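Local coordinates for Ice-binding protein (Colwellia, PDB 3WP9), which binds to the surface of ice crystals, inhibits their growth and restrains ice recrystallization, at residues Leu44-Asn47 with Cys48-Thr52; Ile83-Asn86 with Asp87-Arg91; Asn145-Asn148 with Ala149-Val152. One frame throughout, in Å; residues are numbered along the deposited sequence.

Contact 1: residues Leu44-Asn47 with Cys48-Thr52; sequences LLLN and CDEVT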
ATOM      1  N   LEU A  44       6.089 -17.055  -1.311  1.00 16.95           N
ATOM      2  CA  LEU A  44       4.962 -16.333  -1.993  1.00 16.08           C
ATOM      3  C   LEU A  44       3.830 -17.316  -2.109  1.00 18.19           C
ATOM      4  O   LEU A  44       3.857 -18.223  -2.936  1.00 20.66           O
ATOM      5  CB  LEU A  44       5.473 -15.819  -3.368  1.00 15.50           C
ATOM      6  CG  LEU A  44       4.754 -14.579  -3.911  1.00 16.75           C
ATOM      7  CD1 LEU A  44       5.490 -14.218  -5.222  1.00 20.66           C
ATOM      8  CD2 LEU A  44       3.270 -14.832  -4.218  1.00 17.79           C
ATOM      9  N   LEU A  45       2.846 -17.208  -1.196  1.00 15.38           N
ATOM     10  CA  LEU A  45       1.817 -18.243  -1.031  1.00 16.39           C
ATOM     11  C   LEU A  45       0.514 -17.792  -1.601  1.00 16.64           C
ATOM     12  O   LEU A  45      -0.520 -17.936  -0.963  1.00 22.53           O
ATOM     13  CB  LEU A  45       1.579 -18.484   0.462  1.00 16.07           C
ATOM     14  CG  LEU A  45       2.842 -18.855   1.249  1.00 19.00           C
ATOM     15  CD1 LEU A  45       2.485 -18.883   2.767  1.00 19.68           C
ATOM     16  CD2 LEU A  45       3.513 -20.121   0.752  1.00 19.83           C
ATOM     17  N   LEU A  46       0.519 -17.071  -2.713  1.00 17.42           N
ATOM     18  CA  LEU A  46      -0.729 -16.925  -3.470  1.00 17.23           C
ATOM     19  C   LEU A  46      -0.764 -17.984  -4.565  1.00 19.76           C
ATOM     20  O   LEU A  46       0.331 -18.447  -5.065  1.00 21.14           O
ATOM     21  CB  LEU A  46      -0.707 -15.549  -4.215  1.00 17.40           C
ATOM     22  CG  LEU A  46      -1.050 -14.286  -3.393  1.00 19.75           C
ATOM     23  CD1 LEU A  46      -0.560 -12.985  -4.023  1.00 20.36           C
ATOM     24  CD2 LEU A  46      -2.583 -14.215  -3.299  1.00 21.09           C
ATOM     25  N   ASN A  47      -1.992 -18.299  -4.986  1.00 19.54           N
ATOM     26  CA  ASN A  47      -2.252 -19.294  -6.027  1.00 23.66           C
ATOM     27  C   ASN A  47      -2.252 -18.516  -7.350  1.00 21.04           C
ATOM     28  O   ASN A  47      -2.613 -17.374  -7.383  1.00 19.81           O
ATOM     29  CB  ASN A  47      -3.579 -20.019  -5.825  1.00 26.95           C
ATOM     30  CG  ASN A  47      -3.736 -21.215  -6.773  1.00 36.61           C
ATOM     31  OD1 ASN A  47      -3.908 -21.058  -8.000  1.00 42.92           O
ATOM     32  ND2 ASN A  47      -3.633 -22.418  -6.220  1.00 41.83           N
ATOM     33  N   CYS A  48      -1.751 -19.141  -8.426  1.00 20.71           N
ATOM     34  CA  CYS A  48      -1.680 -18.471  -9.704  1.00 22.34           C
ATOM     35  C   CYS A  48      -3.049 -17.949 -10.109  1.00 21.41           C
ATOM     36  O   CYS A  48      -3.162 -16.882 -10.736  1.00 24.42           O
ATOM     37  CB  CYS A  48      -1.070 -19.430 -10.728  1.00 22.17           C
ATOM     38  SG  CYS A  48       0.706 -19.592 -10.442  1.00 30.47           S
ATOM     39  N   ASP A  49      -4.112 -18.616  -9.703  1.00 25.46           N
ATOM     40  CA  ASP A  49      -5.471 -18.139 -10.072  1.00 23.98           C
ATOM     41  C   ASP A  49      -5.947 -16.898  -9.292  1.00 28.70           C
ATOM     42  O   ASP A  49      -6.982 -16.291  -9.582  1.00 28.02           O
ATOM     43  CB  ASP A  49      -6.509 -19.268 -10.045  1.00 31.43           C
ATOM     44  CG  ASP A  49      -6.588 -20.008  -8.677  1.00 42.57           C
ATOM     45  OD1 ASP A  49      -6.500 -19.391  -7.586  1.00 42.93           O
ATOM     46  OD2 ASP A  49      -6.750 -21.256  -8.686  1.00 54.96           O
ATOM     47  N   GLU A  50      -5.184 -16.488  -8.305  1.00 25.40           N
ATOM     48  CA  GLU A  50      -5.563 -15.301  -7.574  1.00 22.35           C
ATOM     49  C   GLU A  50      -4.890 -14.015  -8.109  1.00 20.23           C
ATOM     50  O   GLU A  50      -5.202 -12.930  -7.593  1.00 25.48           O
ATOM     51  CB  GLU A  50      -5.234 -15.451  -6.057  1.00 22.10           C
ATOM     52  CG  GLU A  50      -5.918 -16.645  -5.436  1.00 21.32           C
ATOM     53  CD  GLU A  50      -5.440 -16.860  -4.023  1.00 22.42           C
ATOM     54  OE1 GLU A  50      -6.120 -16.317  -3.093  1.00 22.51           O
ATOM     55  OE2 GLU A  50      -4.353 -17.491  -3.859  1.00 21.77           O
ATOM     56  N   VAL A  51      -3.976 -14.109  -9.084  1.00 21.92           N
ATOM     57  CA  VAL A  51      -3.225 -12.946  -9.549  1.00 20.20           C
ATOM     58  C   VAL A  51      -3.567 -12.767 -11.061  1.00 26.75           C
ATOM     59  O   VAL A  51      -3.378 -13.722 -11.842  1.00 24.69           O
ATOM     60  CB  VAL A  51      -1.696 -13.099  -9.302  1.00 21.81           C
ATOM     61  CG1 VAL A  51      -0.916 -11.876  -9.749  1.00 19.76           C
ATOM     62  CG2 VAL A  51      -1.430 -13.294  -7.793  1.00 19.22           C
ATOM     63  N   THR A  52      -4.139 -11.617 -11.445  1.00 23.66           N
ATOM     64  CA  THR A  52      -4.266 -11.399 -12.909  1.00 32.07           C
ATOM     65  C   THR A  52      -3.040 -10.926 -13.674  1.00 32.39           C
ATOM     66  O   THR A  52      -3.013 -11.092 -14.905  1.00 36.64           O
ATOM     67  CB  THR A  52      -5.381 -10.451 -13.243  1.00 36.84           C
ATOM     68  OG1 THR A  52      -5.016  -9.157 -12.714  1.00 38.38           O
ATOM     69  CG2 THR A  52      -6.739 -11.017 -12.695  1.00 36.27           C
TER

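Contact 2: residues Ile83-Asn86 with Asp87-Arg91; sequences IAYN and DAAGR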
ATOM      1  N   ILE A  83      13.928   3.383  -1.455  1.00 19.39           N
ATOM      2  CA  ILE A  83      14.115   4.758  -1.846  1.00 20.01           C
ATOM      3  C   ILE A  83      12.799   5.535  -1.686  1.00 19.98           C
ATOM      4  O   ILE A  83      12.802   6.627  -1.128  1.00 23.43           O
ATOM      5  CB  ILE A  83      14.660   4.848  -3.332  1.00 23.66           C
ATOM      6  CG1 ILE A  83      16.091   4.260  -3.370  1.00 25.90           C
ATOM      7  CG2 ILE A  83      14.543   6.281  -3.872  1.00 22.55           C
ATOM      8  CD1 ILE A  83      16.556   3.777  -4.731  1.00 27.77           C
ATOM      9  N   ALA A  84      11.673   4.963  -2.166  1.00 19.57           N
ATOM     10  CA  ALA A  84      10.336   5.599  -1.995  1.00 17.36           C
ATOM     11  C   ALA A  84       9.955   5.855  -0.567  1.00 17.25           C
ATOM     12  O   ALA A  84       9.459   6.962  -0.192  1.00 17.12           O
ATOM     13  CB  ALA A  84       9.248   4.838  -2.709  1.00 16.98           C
ATOM     14  N   TYR A  85      10.190   4.844   0.264  1.00 16.60           N
ATOM     15  CA  TYR A  85       9.866   4.964   1.649  0.99 17.21           C
ATOM     16  C   TYR A  85      10.669   6.136   2.236  1.00 18.88           C
ATOM     17  O   TYR A  85      10.146   6.964   2.960  1.00 18.21           O
ATOM     18  CB  TYR A  85      10.208   3.608   2.371  1.00 15.81           C
ATOM     19  CG  TYR A  85       9.983   3.716   3.870  1.00 15.76           C
ATOM     20  CD1 TYR A  85       8.829   3.244   4.438  1.00 15.35           C
ATOM     21  CD2 TYR A  85      10.886   4.341   4.704  1.00 16.58           C
ATOM     22  CE1 TYR A  85       8.573   3.380   5.796  1.00 13.52           C
ATOM     23  CE2 TYR A  85      10.647   4.489   6.062  1.00 17.17           C
ATOM     24  CZ  TYR A  85       9.499   3.989   6.617  1.00 17.02           C
ATOM     25  OH  TYR A  85       9.251   4.156   7.955  1.00 17.02           O
ATOM     26  N   ASN A  86      11.988   6.230   1.939  1.00 20.49           N
ATOM     27  CA  ASN A  86      12.761   7.263   2.584  1.00 22.99           C
ATOM     28  C   ASN A  86      12.449   8.663   2.015  1.00 19.79           C
ATOM     29  O   ASN A  86      12.460   9.656   2.746  1.00 19.70           O
ATOM     30  CB  ASN A  86      14.255   6.976   2.425  1.00 23.87           C
ATOM     31  CG  ASN A  86      14.735   5.856   3.283  1.00 27.21           C
ATOM     32  OD1 ASN A  86      14.293   5.662   4.445  1.00 28.75           O
ATOM     33  ND2 ASN A  86      15.732   5.110   2.743  1.00 25.92           N
ATOM     34  N   ASP A  87      12.108   8.710   0.741  1.00 22.07           N
ATOM     35  CA  ASP A  87      11.700   9.950   0.070  1.00 21.24           C
ATOM     36  C   ASP A  87      10.432  10.491   0.782  1.00 24.28           C
ATOM     37  O   ASP A  87      10.372  11.627   1.274  1.00 21.24           O
ATOM     38  CB  ASP A  87      11.414   9.665  -1.405  1.00 22.32           C
ATOM     39  CG  ASP A  87      10.905  10.850  -2.121  1.00 23.94           C
ATOM     40  OD1 ASP A  87      11.181  11.969  -1.611  1.00 30.34           O
ATOM     41  OD2 ASP A  87      10.305  10.696  -3.192  1.00 29.35           O
ATOM     42  N   ALA A  88       9.420   9.649   0.891  1.00 20.92           N
ATOM     43  CA  ALA A  88       8.216  10.063   1.610  1.00 20.33           C
ATOM     44  C   ALA A  88       8.464  10.502   3.063  1.00 18.95           C
ATOM     45  O   ALA A  88       7.923  11.477   3.520  1.00 22.25           O
ATOM     46  CB  ALA A  88       7.230   8.866   1.603  1.00 19.96           C
ATOM     47  N   ALA A  89       9.266   9.754   3.825  1.00 19.37           N
ATOM     48  CA  ALA A  89       9.481  10.030   5.223  1.00 21.43           C
ATOM     49  C   ALA A  89      10.159  11.398   5.376  1.00 24.29           C
ATOM     50  O   ALA A  89      10.019  12.027   6.417  1.00 22.34           O
ATOM     51  CB  ALA A  89      10.346   8.934   5.817  1.00 20.99           C
ATOM     52  N   GLY A  90      10.857  11.871   4.334  1.00 24.83           N
ATOM     53  CA  GLY A  90      11.756  13.036   4.534  1.00 26.88           C
ATOM     54  C   GLY A  90      11.157  14.340   4.059  1.00 27.34           C
ATOM     55  O   GLY A  90      11.840  15.389   4.102  1.00 27.98           O
ATOM     56  N   ARG A  91       9.912  14.324   3.585  1.00 23.44           N
ATOM     57  CA  ARG A  91       9.362  15.523   2.960  1.00 24.19           C
ATOM     58  C   ARG A  91       9.101  16.568   4.003  1.00 27.56           C
ATOM     59  O   ARG A  91       8.780  16.258   5.168  1.00 30.17           O
ATOM     60  CB  ARG A  91       8.076  15.269   2.216  1.00 25.70           C
ATOM     61  CG  ARG A  91       8.246  14.365   1.068  1.00 23.14           C
ATOM     62  CD  ARG A  91       9.242  14.902   0.054  1.00 28.05           C
ATOM     63  NE  ARG A  91       9.198  14.015  -1.108  1.00 27.33           N
ATOM     64  CZ  ARG A  91       8.351  14.081  -2.128  1.00 28.87           C
ATOM     65  NH1 ARG A  91       7.397  15.029  -2.208  1.00 25.92           N
ATOM     66  NH2 ARG A  91       8.459  13.190  -3.107  1.00 26.40           N
TER

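Contact 3: residues Asn145-Asn148 with Ala149-Val152; sequences NQAN and AKRV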
ATOM      1  N   ASN A 145      -3.695   1.717  11.649  1.00 14.30           N
ATOM      2  CA  ASN A 145      -4.820   0.766  11.862  1.00 15.46           C
ATOM      3  C   ASN A 145      -6.102   1.328  11.209  1.00 15.25           C
ATOM      4  O   ASN A 145      -6.454   2.460  11.474  1.00 16.05           O
ATOM      5  CB  ASN A 145      -5.084   0.495  13.336  1.00 16.82           C
ATOM      6  CG  ASN A 145      -4.247  -0.650  13.853  1.00 19.80           C
ATOM      7  OD1 ASN A 145      -4.584  -1.888  13.650  1.00 22.57           O
ATOM      8  ND2 ASN A 145      -3.180  -0.302  14.526  1.00 18.79           N
ATOM      9  N   GLN A 146      -6.763   0.523  10.369  1.00 13.02           N
ATOM     10  CA  GLN A 146      -8.106   0.916   9.857  1.00 12.71           C
ATOM     11  C   GLN A 146      -9.124  -0.061  10.512  1.00 14.49           C
ATOM     12  O   GLN A 146      -8.973  -1.298  10.450  1.00 14.56           O
ATOM     13  CB  GLN A 146      -8.122   0.795   8.362  1.00 12.48           C
ATOM     14  CG  GLN A 146      -9.505   1.223   7.803  1.00 13.03           C
ATOM     15  CD  GLN A 146      -9.531   1.186   6.328  1.00 13.47           C
ATOM     16  OE1 GLN A 146      -8.922   0.325   5.674  1.00 14.12           O
ATOM     17  NE2 GLN A 146     -10.287   2.168   5.728  1.00 13.24           N
ATOM     18  N   ALA A 147     -10.164   0.506  11.091  1.00 12.29           N
ATOM     19  CA  ALA A 147     -11.209  -0.285  11.770  1.00 13.54           C
ATOM     20  C   ALA A 147     -12.104  -1.027  10.768  1.00 12.88           C
ATOM     21  O   ALA A 147     -12.192  -0.676   9.563  1.00 13.57           O
ATOM     22  CB  ALA A 147     -12.047   0.553  12.698  1.00 13.37           C
ATOM     23  N   ASN A 148     -12.693  -2.117  11.292  1.00 12.56           N
ATOM     24  CA  ASN A 148     -13.602  -2.924  10.473  1.00 11.89           C
ATOM     25  C   ASN A 148     -14.707  -2.042   9.903  1.00 11.34           C
ATOM     26  O   ASN A 148     -15.231  -1.132  10.583  1.00 14.49           O
ATOM     27  CB  ASN A 148     -14.262  -4.010  11.375  1.00 11.89           C
ATOM     28  CG  ASN A 148     -13.302  -4.965  11.993  1.00 13.95           C
ATOM     29  OD1 ASN A 148     -12.190  -5.197  11.538  1.00 14.80           O
ATOM     30  ND2 ASN A 148     -13.767  -5.587  13.027  1.00 17.62           N
ATOM     31  N   ALA A 149     -14.999  -2.315   8.664  1.00 12.30           N
ATOM     32  CA  ALA A 149     -16.144  -1.684   7.962  1.00 14.27           C
ATOM     33  C   ALA A 149     -15.936  -0.220   7.680  1.00 15.07           C
ATOM     34  O   ALA A 149     -16.883   0.490   7.324  1.00 16.29           O
ATOM     35  CB  ALA A 149     -17.448  -1.889   8.742  1.00 15.83           C
ATOM     36  N   LYS A 150     -14.692   0.276   7.854  1.00 13.34           N
ATOM     37  CA  LYS A 150     -14.460   1.718   7.576  1.00 14.48           C
ATOM     38  C   LYS A 150     -13.790   1.932   6.234  1.00 14.96           C
ATOM     39  O   LYS A 150     -13.255   0.962   5.635  1.00 13.89           O
ATOM     40  CB  LYS A 150     -13.658   2.419   8.715  1.00 14.01           C
ATOM     41  CG  LYS A 150     -14.330   2.218  10.054  1.00 14.20           C
ATOM     42  CD  LYS A 150     -15.841   2.631   9.981  1.00 16.18           C
ATOM     43  CE  LYS A 150     -16.571   2.583  11.334  1.00 18.73           C
ATOM     44  NZ  LYS A 150     -18.044   2.966  11.144  1.00 25.07           N
ATOM     45  N   ARG A 151     -13.765   3.202   5.784  1.00 12.27           N
ATOM     46  CA  ARG A 151     -13.340   3.493   4.456  1.00 12.02           C
ATOM     47  C   ARG A 151     -12.441   4.724   4.291  1.00 12.36           C
ATOM     48  O   ARG A 151     -12.683   5.687   5.023  1.00 15.70           O
ATOM     49  CB  ARG A 151     -14.610   3.745   3.554  1.00 12.76           C
ATOM     50  CG  ARG A 151     -15.445   2.510   3.440  1.00 15.20           C
ATOM     51  CD  ARG A 151     -16.562   2.657   2.378  1.00 14.99           C
ATOM     52  NE  ARG A 151     -17.427   1.511   2.415  1.00 16.39           N
ATOM     53  CZ  ARG A 151     -18.570   1.443   1.721  1.00 20.75           C
ATOM     54  NH1 ARG A 151     -18.947   2.514   1.002  1.00 19.01           N
ATOM     55  NH2 ARG A 151     -19.316   0.338   1.755  1.00 18.00           N
ATOM     56  N   VAL A 152     -11.485   4.630   3.394  1.00 14.07           N
ATOM     57  CA  VAL A 152     -10.821   5.849   2.905  1.00 16.56           C
ATOM     58  C   VAL A 152     -11.631   6.250   1.671  1.00 15.15           C
ATOM     59  O   VAL A 152     -11.763   5.458   0.752  1.00 16.94           O
ATOM     60  CB  VAL A 152      -9.351   5.542   2.550  1.00 16.60           C
ATOM     61  CG1 VAL A 152      -8.736   6.714   1.771  1.00 16.21           C
ATOM     62  CG2 VAL A 152      -8.571   5.205   3.833  1.00 18.14           C
TER

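Contact 1: residues Leu44-Asn47 with Cys48-Thr52
Asn47 is tied to the following turn by three hydrogen bonds, using its backbone N-H, its backbone carbonyl and its side-chain oxygen. Its N donates to Glu50 OE2 over 2.7 Å, meeting the anti lone pair of the carboxylate at an N-H...O angle of 163°. Glu50 N reaches Asn47 O at 2.9 Å, from above the carbonyl plane. Asn47 CG stands anti to the backbone N, which puts Asn47 OD1 by Asp49 N for an almost straight bond (176°) of 3.0 Å, in the carbonyl plane and on a lone pair. This last bond closes an Asx turn, and with it the loop between strands 33-36 and 55-57 of the right-handed beta-helix enters the 3-10 segment 48-50. Asn47 OD1 hovers above the Asp49 carboxylate, 3.0 Å from Asp49 CG, with amide and carboxylate planes 11° apart; these acceptors do not bond, and Asp49 OD1 is bonded to Tyr26 OH. Glu50 OE1 accepts from Ser28 N but lies near Asp24 OD2, which would probably disfavour full charge on both acids. Leu46 CD2 lies 3.8 Å from Glu50 OE2, while Leu46 CD1 touches Val51 CG2 at 3.9 Å, these side chains crossing nearly perpendicularly. Cys48 is disulfide-linked to Cys66.

Contact 2: residues Ile83-Asn86 with Asp87-Arg91
Asp87 N donates to Ile83 O at 2.9 Å, continuing the i to i+4 pattern of helix 71-89. Its CG stands anti to the backbone N (chi1 176°), which holds the carboxylate out from the helix flank, where the Arg91 chain folds back to meet it. Ala88 N makes a nearly straight bond to Ala84 O at 2.9 Å, and both methyl groups face the beta-helix, where Ala84 packs on Leu184 and Ala88 on Gln166. Ala89 N reaches Tyr85 O at 3.1 Å; Ala89 CB lies obliquely beside the Tyr85 ring, whose hydroxyl bonds to Gln166. Gly90 N then bonds to Asp87 O. Arg91 grips Asp87 side-on, NE to OD1 at 2.9 Å and NH2 to OD2 at 3.1 Å, both oxygens lying nearly in the guanidinium plane; Arg91 itself approaches tilted out of the carboxylate plane, with NE above it at OD1. A leucine in place of Asp87 would probably leave the buried guanidinium without its counter-charge, held by the carbonyl oxygens of Tyr4 and Ala5 and by the Tyr4 ring. The arrangement is an i to i+4 salt bridge at the C-terminal end of the long helix that lies alongside the beta-helix, as is usual in this ice-binding family.

Contact 3: residues Asn145-Asn148 with Ala149-Val152
A type II beta turn from Ala147 to Lys150 turns the chain sharply where it leaves strand 144-146, closed by Lys150 N bonding to Ala147 O at 3.2 Å. The donor approaches from above the carbonyl plane, and the N-H...O angle of 149° makes the bond a bent one. Asn148 and Ala149 fill the two corner positions. Ala149 has a positive phi of 70°, a value this position of a type II turn requires and glycine meets most easily; here a methyl group accepts it, with Ala149 CB only 3.0 Å from Asn148 O, a tight fit because the carbonyl and the methyl lie on the same side of the turn. Lys150 folds back over that peptide. Its CG, anti to the carbonyl carbon (chi1 -55°), lies 3.5 Å from Asn148 O and 3.9 Å from Ala147 CB; the bend at the next bond keeps CD near the same Asn148 carbonyl, before the remaining methylenes run straight on to the ammonium group. Lys150 also touches Asp125.

The turn joins two faces of one coil of the right-handed beta-helix, strand 144-146 on one and strand 152-155 on the next, and residues of neighbouring coils secure it. Asn148 OD1 accepts from Thr175 N, while Asp125 OD1 accepts from Arg151 N. On the inner side, Gln146 spans the mouth of the turn: CG is anti to the backbone N and the chain stays extended, which carries the buried amide across to the outgoing loop at Lys150 and Arg151. Gln146 NE2 lies 3.2 Å from Lys150 O, but at a poor angle for bonding; its hydrogen bond goes instead to Ser178 O. The same nitrogen, Gln146 NE2, is 4.0 Å from Val152 CG2, and Val152 itself packs on Ile122 and Phe179.

The three contacts follow one another along the chain without touching. Contacts 1 and 2 have centres about 30 Å apart, on opposite sides of the centre of the chain, while contact 3 has its centre about 25 Å from each of theirs. Contacts 1 and 3 are turns of the beta-helix coils, with nearest atoms about 18 Å apart; contact 2 belongs to the helix beside those coils, and its nearest atoms are about 14 Å from those of contact 3. Thr193, probably an ice-binding residue, gives a reference point: the side chain of Asn148 is about 8 Å from its side chain and that of Glu50 about 12 Å, whereas residues 83-91 lie away from the assigned sites.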